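Local coordinates for glutathione S-transferase (Legionella pneumophila subsp. pneumophila str. Philadelphia 1, PDB 3NIV), which probably acts as a zeta-class glutathione transferase, with maleylacetoacetate isomerase activity that uses glutathione, at residues M99-I102 with V103-M107; N117-K120 with E121-A125; Q174-N177 with A178-H182. One frame throughout, in Å; residues are numbered along the deposited sequence.

Contact 1: M99-I102 with V103-M107; sequences MALI and VACDM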
# COMPACT_ATOMS: atom_id res chain seq x y z
N MSE A 99 5.07 2.43 -8.31
CA MSE A 99 6.30 1.67 -8.16
C MSE A 99 6.64 1.54 -6.69
O MSE A 99 7.08 0.50 -6.24
CB MSE A 99 7.43 2.33 -8.94
CG MSE A 99 7.24 2.16 -10.43
SE MSE A 99 8.44 3.27 -11.46
CE MSE A 99 10.15 2.45 -10.89
N ALA A 100 6.41 2.61 -5.95
CA ALA A 100 6.54 2.56 -4.51
C ALA A 100 5.54 1.56 -3.91
O ALA A 100 5.82 0.92 -2.91
CB ALA A 100 6.33 3.94 -3.92
N LEU A 101 4.38 1.41 -4.54
CA LEU A 101 3.37 0.46 -4.07
C LEU A 101 3.78 -0.98 -4.34
O LEU A 101 3.49 -1.89 -3.55
CB LEU A 101 2.02 0.75 -4.72
CG LEU A 101 1.46 2.13 -4.37
CD1 LEU A 101 0.12 2.43 -5.10
CD2 LEU A 101 1.32 2.29 -2.86
N ILE A 102 4.46 -1.20 -5.46
CA ILE A 102 4.98 -2.52 -5.76
C ILE A 102 5.79 -3.05 -4.57
O ILE A 102 5.74 -4.22 -4.24
CB ILE A 102 5.87 -2.49 -6.98
CG1 ILE A 102 5.03 -2.33 -8.24
CG2 ILE A 102 6.77 -3.75 -7.02
CD1 ILE A 102 5.82 -2.42 -9.54
N VAL A 103 6.52 -2.15 -3.92
CA VAL A 103 7.37 -2.53 -2.80
C VAL A 103 6.52 -2.63 -1.55
O VAL A 103 6.55 -3.62 -0.85
CB VAL A 103 8.45 -1.47 -2.54
CG1 VAL A 103 9.04 -1.63 -1.14
CG2 VAL A 103 9.53 -1.51 -3.62
N ALA A 104 5.75 -1.58 -1.31
CA ALA A 104 4.98 -1.46 -0.09
C ALA A 104 3.70 -2.31 -0.07
O ALA A 104 3.13 -2.50 0.99
CB ALA A 104 4.66 -0.01 0.17
N CYS A 105 3.26 -2.81 -1.22
CA CYS A 105 2.03 -3.61 -1.27
C CYS A 105 2.27 -5.03 -1.75
O CYS A 105 1.66 -5.97 -1.26
CB CYS A 105 0.98 -2.97 -2.19
SG CYS A 105 0.07 -1.59 -1.47
N ASP A 106 3.16 -5.17 -2.74
CA ASP A 106 3.37 -6.45 -3.39
C ASP A 106 4.61 -7.16 -2.89
O ASP A 106 4.95 -8.22 -3.40
CB ASP A 106 3.48 -6.29 -4.91
CG ASP A 106 2.22 -5.71 -5.54
OD1 ASP A 106 1.21 -5.53 -4.82
OD2 ASP A 106 2.25 -5.43 -6.76
N MSE A 107 5.31 -6.57 -1.93
CA MSE A 107 6.55 -7.18 -1.45
C MSE A 107 6.65 -7.18 0.08
O MSE A 107 6.62 -8.24 0.71
CB MSE A 107 7.78 -6.48 -2.02
CG MSE A 107 7.87 -6.41 -3.55
SE MSE A 107 9.63 -5.65 -4.15
CE MSE A 107 10.77 -6.88 -3.15
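With CG anti to its carbonyl carbon (chi1 -57°), selenomethionine Met107 lays its chain alongside the carbonyl of Ile102, its CG 3.1 Å from Ile102 O, and an extended chi2 then puts SE 4.5 Å from Ile102 CG2. Cys105, turned beside its own backbone N (chi1 -79°), sends its SG back over the preceding turn, where it lies 4.3 Å from Leu101 CD2. Asp106 presses CB onto Ile102 O at 3.1 Å, while its carboxylate extends back beside Ile102 and OD2 is hydrogen-bonded to Gln68 of the second subunit. Of the backbone bonds, Ala104 N to Ala100 O is regular at 3.0 Å and 163°. In the next two residues the bonding becomes less regular: Asp106 N divides between Leu101 O and Ile102 O, weakly to each, and the Cys105 N to Leu101 O separation is doubtfully short. Val103 and Ala104 rest on Arg16 of helix 12-23, and Leu101 on Met70 of the second subunit. Cys105 packs on Cys105 of that subunit, the residue seen in an interchain disulfide of this protein. Helix 90-106 thus holds the place of the first helix of the all-helical GST domain, which lines the dimer interface.

Contact 2: N117-K120 with E121-A125; sequences NRLK and EQFNA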
# COMPACT_ATOMS: atom_id res chain seq x y z
N ASN A 117 6.31 -15.56 10.94
CA ASN A 117 5.91 -16.28 12.14
C ASN A 117 4.66 -17.13 11.94
O ASN A 117 4.53 -18.20 12.52
CB ASN A 117 5.72 -15.32 13.31
CG ASN A 117 7.02 -14.94 13.95
OD1 ASN A 117 8.04 -15.59 13.72
ND2 ASN A 117 7.01 -13.89 14.76
N ARG A 118 3.74 -16.65 11.12
CA ARG A 118 2.57 -17.43 10.79
C ARG A 118 2.97 -18.69 10.02
O ARG A 118 2.36 -19.74 10.18
CB ARG A 118 1.58 -16.61 9.97
CG ARG A 118 0.27 -17.34 9.70
CD ARG A 118 -0.71 -17.20 10.86
NE ARG A 118 -1.91 -17.99 10.62
CZ ARG A 118 -2.87 -18.19 11.51
NH1 ARG A 118 -2.80 -17.64 12.71
NH2 ARG A 118 -3.92 -18.93 11.18
N LEU A 119 3.99 -18.57 9.18
CA LEU A 119 4.46 -19.73 8.43
C LEU A 119 5.03 -20.75 9.39
O LEU A 119 4.84 -21.95 9.22
CB LEU A 119 5.54 -19.32 7.43
CG LEU A 119 4.99 -18.42 6.33
CD1 LEU A 119 6.11 -18.07 5.38
CD2 LEU A 119 3.84 -19.11 5.61
N LYS A 120 5.73 -20.26 10.41
CA LYS A 120 6.31 -21.11 11.42
C LYS A 120 5.24 -21.73 12.33
O LYS A 120 5.29 -22.92 12.63
CB LYS A 120 7.37 -20.34 12.22
CG LYS A 120 8.71 -20.35 11.52
CD LYS A 120 9.43 -19.03 11.61
CE LYS A 120 10.20 -18.87 12.91
NZ LYS A 120 11.15 -17.73 12.80
N GLU A 121 4.28 -20.93 12.76
CA GLU A 121 3.20 -21.46 13.57
C GLU A 121 2.40 -22.49 12.77
O GLU A 121 2.43 -23.69 13.05
CB GLU A 121 2.28 -20.34 14.05
CG GLU A 121 1.01 -20.83 14.75
CD GLU A 121 -0.22 -20.00 14.38
OE1 GLU A 121 -0.09 -18.75 14.33
OE2 GLU A 121 -1.31 -20.60 14.15
N GLN A 122 1.68 -22.02 11.75
CA GLN A 122 0.79 -22.87 10.98
C GLN A 122 1.48 -24.03 10.32
O GLN A 122 0.91 -25.12 10.20
CB GLN A 122 0.10 -22.06 9.88
CG GLN A 122 -1.21 -21.45 10.29
CD GLN A 122 -2.06 -21.07 9.09
OE1 GLN A 122 -2.33 -19.90 8.86
NE2 GLN A 122 -2.49 -22.08 8.32
N PHE A 123 2.69 -23.80 9.84
CA PHE A 123 3.30 -24.77 8.94
C PHE A 123 4.65 -25.25 9.44
O PHE A 123 5.32 -26.05 8.78
CB PHE A 123 3.42 -24.20 7.53
CG PHE A 123 2.11 -23.76 6.94
CD1 PHE A 123 1.21 -24.69 6.43
CD2 PHE A 123 1.77 -22.41 6.90
CE1 PHE A 123 -0.00 -24.29 5.89
CE2 PHE A 123 0.55 -22.00 6.36
CZ PHE A 123 -0.33 -22.94 5.85
N ASN A 124 5.04 -24.79 10.63
CA ASN A 124 6.33 -25.14 11.18
C ASN A 124 7.40 -25.02 10.12
O ASN A 124 8.22 -25.92 9.96
CB ASN A 124 6.33 -26.56 11.74
CG ASN A 124 5.28 -26.77 12.82
OD1 ASN A 124 5.26 -26.08 13.85
ND2 ASN A 124 4.39 -27.73 12.60
N ALA A 125 7.36 -23.92 9.36
CA ALA A 125 8.38 -23.66 8.35
C ALA A 125 9.80 -23.69 8.94
O ALA A 125 10.11 -22.97 9.90
CB ALA A 125 8.11 -22.33 7.66
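Arg118 reaches along helix 113-123 to Glu121 and Gln122, one turn on, while Leu119 meets Phe123 and Ala125 where this helix of the GST C-terminal domain ends. The stop is made by Asn124, whose positive phi (45°) takes the chain into the left-handed region.

Charge and polar contacts gather round the guanidinium. Arg118 bends at chi2 (84°), which turns its head along the helix. There Gln122 OE1 accepts from Arg118 NE at 2.6 Å, in the carbonyl plane and on a lone pair, and takes a weaker bond from Arg118 NH2 at 3.0 Å. One oxygen near the guanidinium edge thus serves two nitrogens, with the amide and guanidinium planes 82° apart. Glu121 runs side by side with Arg118 and brings its OE2 over one face of the guanidinium, near the rim, the carboxylate standing steeply to it. Its OE1 lies 3.3 Å from Arg118 NH1, a salt bridge of charge alone, since no N-H points at the oxygen. The other end of the Gln122 amide, NE2, makes a weak hydrogen bond to Gln129 O of the second subunit.

Apolar contacts occupy another side. Leu119 CD2 touches Phe123 CD2 at 4.1 Å, and Leu119 CB meets Ala125 CB at 4.0 Å as the chain folds back. Leu119 also packs on Trp133 of helix 127-149, and the Phe123 ring stacks on Phe123 of the second subunit, so the helix end belongs to the dimer interface.

Among backbone bonds, Glu121 N to Asn117 O and Gln122 N to Arg118 O are ordinary helical ones. Leu119 O carries two donors: Phe123 N at 2.9 Å and Ala125 N at 3.2 Å come in from opposite faces of its carbonyl plane, neither on a lone pair.

Contact 3: Q174-N177 with A178-H182; sequences QVYN and AHRFH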
# COMPACT_ATOMS: atom_id res chain seq x y z
N GLN A 174 13.86 -1.73 0.92
CA GLN A 174 13.60 -3.06 0.39
C GLN A 174 14.87 -3.83 -0.00
O GLN A 174 14.96 -5.03 0.21
CB GLN A 174 12.65 -2.98 -0.81
CG GLN A 174 12.08 -4.33 -1.23
CD GLN A 174 11.35 -5.05 -0.10
OE1 GLN A 174 11.69 -6.17 0.24
NE2 GLN A 174 10.34 -4.39 0.48
N VAL A 175 15.83 -3.12 -0.58
CA VAL A 175 17.08 -3.73 -1.04
C VAL A 175 17.93 -4.10 0.18
O VAL A 175 18.59 -5.14 0.20
CB VAL A 175 17.84 -2.76 -1.96
CG1 VAL A 175 19.25 -3.28 -2.27
CG2 VAL A 175 17.05 -2.55 -3.25
N TYR A 176 17.88 -3.26 1.21
CA TYR A 176 18.49 -3.57 2.48
C TYR A 176 18.01 -4.94 3.01
O TYR A 176 18.83 -5.80 3.36
CB TYR A 176 18.15 -2.45 3.47
CG TYR A 176 18.60 -2.67 4.89
CD1 TYR A 176 17.79 -3.33 5.80
CD2 TYR A 176 19.82 -2.19 5.34
CE1 TYR A 176 18.18 -3.53 7.10
CE2 TYR A 176 20.22 -2.38 6.65
CZ TYR A 176 19.39 -3.04 7.52
OH TYR A 176 19.75 -3.24 8.83
N ASN A 177 16.70 -5.13 3.05
CA ASN A 177 16.11 -6.42 3.44
C ASN A 177 16.64 -7.59 2.63
O ASN A 177 16.87 -8.68 3.17
CB ASN A 177 14.60 -6.37 3.30
CG ASN A 177 13.93 -5.69 4.47
OD1 ASN A 177 14.57 -5.40 5.47
ND2 ASN A 177 12.63 -5.43 4.34
N ALA A 178 16.80 -7.37 1.33
CA ALA A 178 17.22 -8.42 0.42
C ALA A 178 18.64 -8.94 0.74
O ALA A 178 18.88 -10.15 0.78
CB ALA A 178 17.13 -7.93 -1.01
N HIS A 179 19.57 -8.02 0.96
CA HIS A 179 20.93 -8.41 1.29
C HIS A 179 20.93 -9.11 2.64
O HIS A 179 21.53 -10.17 2.81
CB HIS A 179 21.87 -7.20 1.31
CG HIS A 179 22.05 -6.56 -0.04
ND1 HIS A 179 22.55 -7.24 -1.13
CD2 HIS A 179 21.81 -5.30 -0.46
CE1 HIS A 179 22.60 -6.43 -2.17
NE2 HIS A 179 22.16 -5.25 -1.79
N ARG A 180 20.23 -8.51 3.59
CA ARG A 180 20.03 -9.10 4.90
C ARG A 180 19.55 -10.56 4.85
O ARG A 180 19.89 -11.36 5.71
CB ARG A 180 19.03 -8.26 5.69
CG ARG A 180 18.64 -8.87 7.01
CD ARG A 180 17.78 -7.93 7.83
NE ARG A 180 17.73 -8.33 9.23
CZ ARG A 180 16.69 -8.13 10.03
NH1 ARG A 180 15.59 -7.54 9.57
NH2 ARG A 180 16.74 -8.54 11.29
N PHE A 181 18.75 -10.90 3.84
CA PHE A 181 18.30 -12.27 3.69
C PHE A 181 19.06 -12.92 2.56
O PHE A 181 18.65 -13.95 2.01
CB PHE A 181 16.79 -12.32 3.45
CG PHE A 181 16.00 -12.11 4.70
CD1 PHE A 181 15.85 -10.84 5.24
CD2 PHE A 181 15.44 -13.19 5.37
CE1 PHE A 181 15.13 -10.64 6.42
CE2 PHE A 181 14.72 -13.01 6.55
CZ PHE A 181 14.57 -11.72 7.08
N HIS A 182 20.18 -12.28 2.24
CA HIS A 182 21.13 -12.71 1.21
C HIS A 182 20.49 -13.21 -0.09
O HIS A 182 20.83 -14.27 -0.61
CB HIS A 182 22.17 -13.69 1.76
CG HIS A 182 21.62 -14.69 2.72
ND1 HIS A 182 21.18 -15.94 2.33
CD2 HIS A 182 21.43 -14.63 4.06
CE1 HIS A 182 20.75 -16.60 3.39
NE2 HIS A 182 20.89 -15.83 4.45
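A Schellman motif closes helix 166-180 just past the turn in which Val175 meets His179 and Asn177 meets Phe181. His182, with positive phi, is its C-prime residue: His182 N bonds back to His179 O, and Phe183 N to Ala178 O. Upstream the helix is regular, with His179 N reaching Val175 O nearly head-on (3.1 Å, 163° at the hydrogen) and Arg180 N reaching Tyr176 O about as straight. Phe181 N still holds Asn177 O at 3.0 Å, though at a more bent 134°. The same oxygen lies in the plane of the Phe181 ring at its edge, 3.2 Å from CD1. Val175 and His179 run side by side; with CG1 beside its carbonyl carbon (chi1 171°), the valine leans along the helix and puts CG1 3.5 Å from His179 NE2. The extended Arg180 chain passes the Tyr176 ring obliquely, CD 4.5 Å from CE1. Two polar ends bond outside the turn: Tyr176 OH is hydrogen-bonded to Glu210, and Asn177 ND2 to Thr12 of helix 12-23. Phe181 stacks on Tyr134 while its carbonyl oxygen accepts from His135. Helix 127-149 packs against Gln174, Asn177 and Ala178, helix 108-111 against Gln174 and Asn177, and helix 189-198 against Val175.

Contacts 1 and 3 are the more central, their centres about 9 and 12 Å from the chain centre, that of contact 2 about 26 Å. Contact 1 is buried; the other two are partly buried. Contact 3 meets contact 1 directly: Gln174 CG lies 3.5 Å from Met107 CE, and Gln174 NE2 is 3.5 Å from Val103 CG1, so helices 90-106 and 166-180 pack together. Helix 127-149 touches all three. Contacts 1 and 2 also face the second subunit, which leaves contact 3 untouched. Chemistry differs with place: aliphatic, cysteine and (seleno)methionine packing in contact 1, an ionic and amide cluster beside an apolar patch in contact 2, mainly backbone bonding in contact 3.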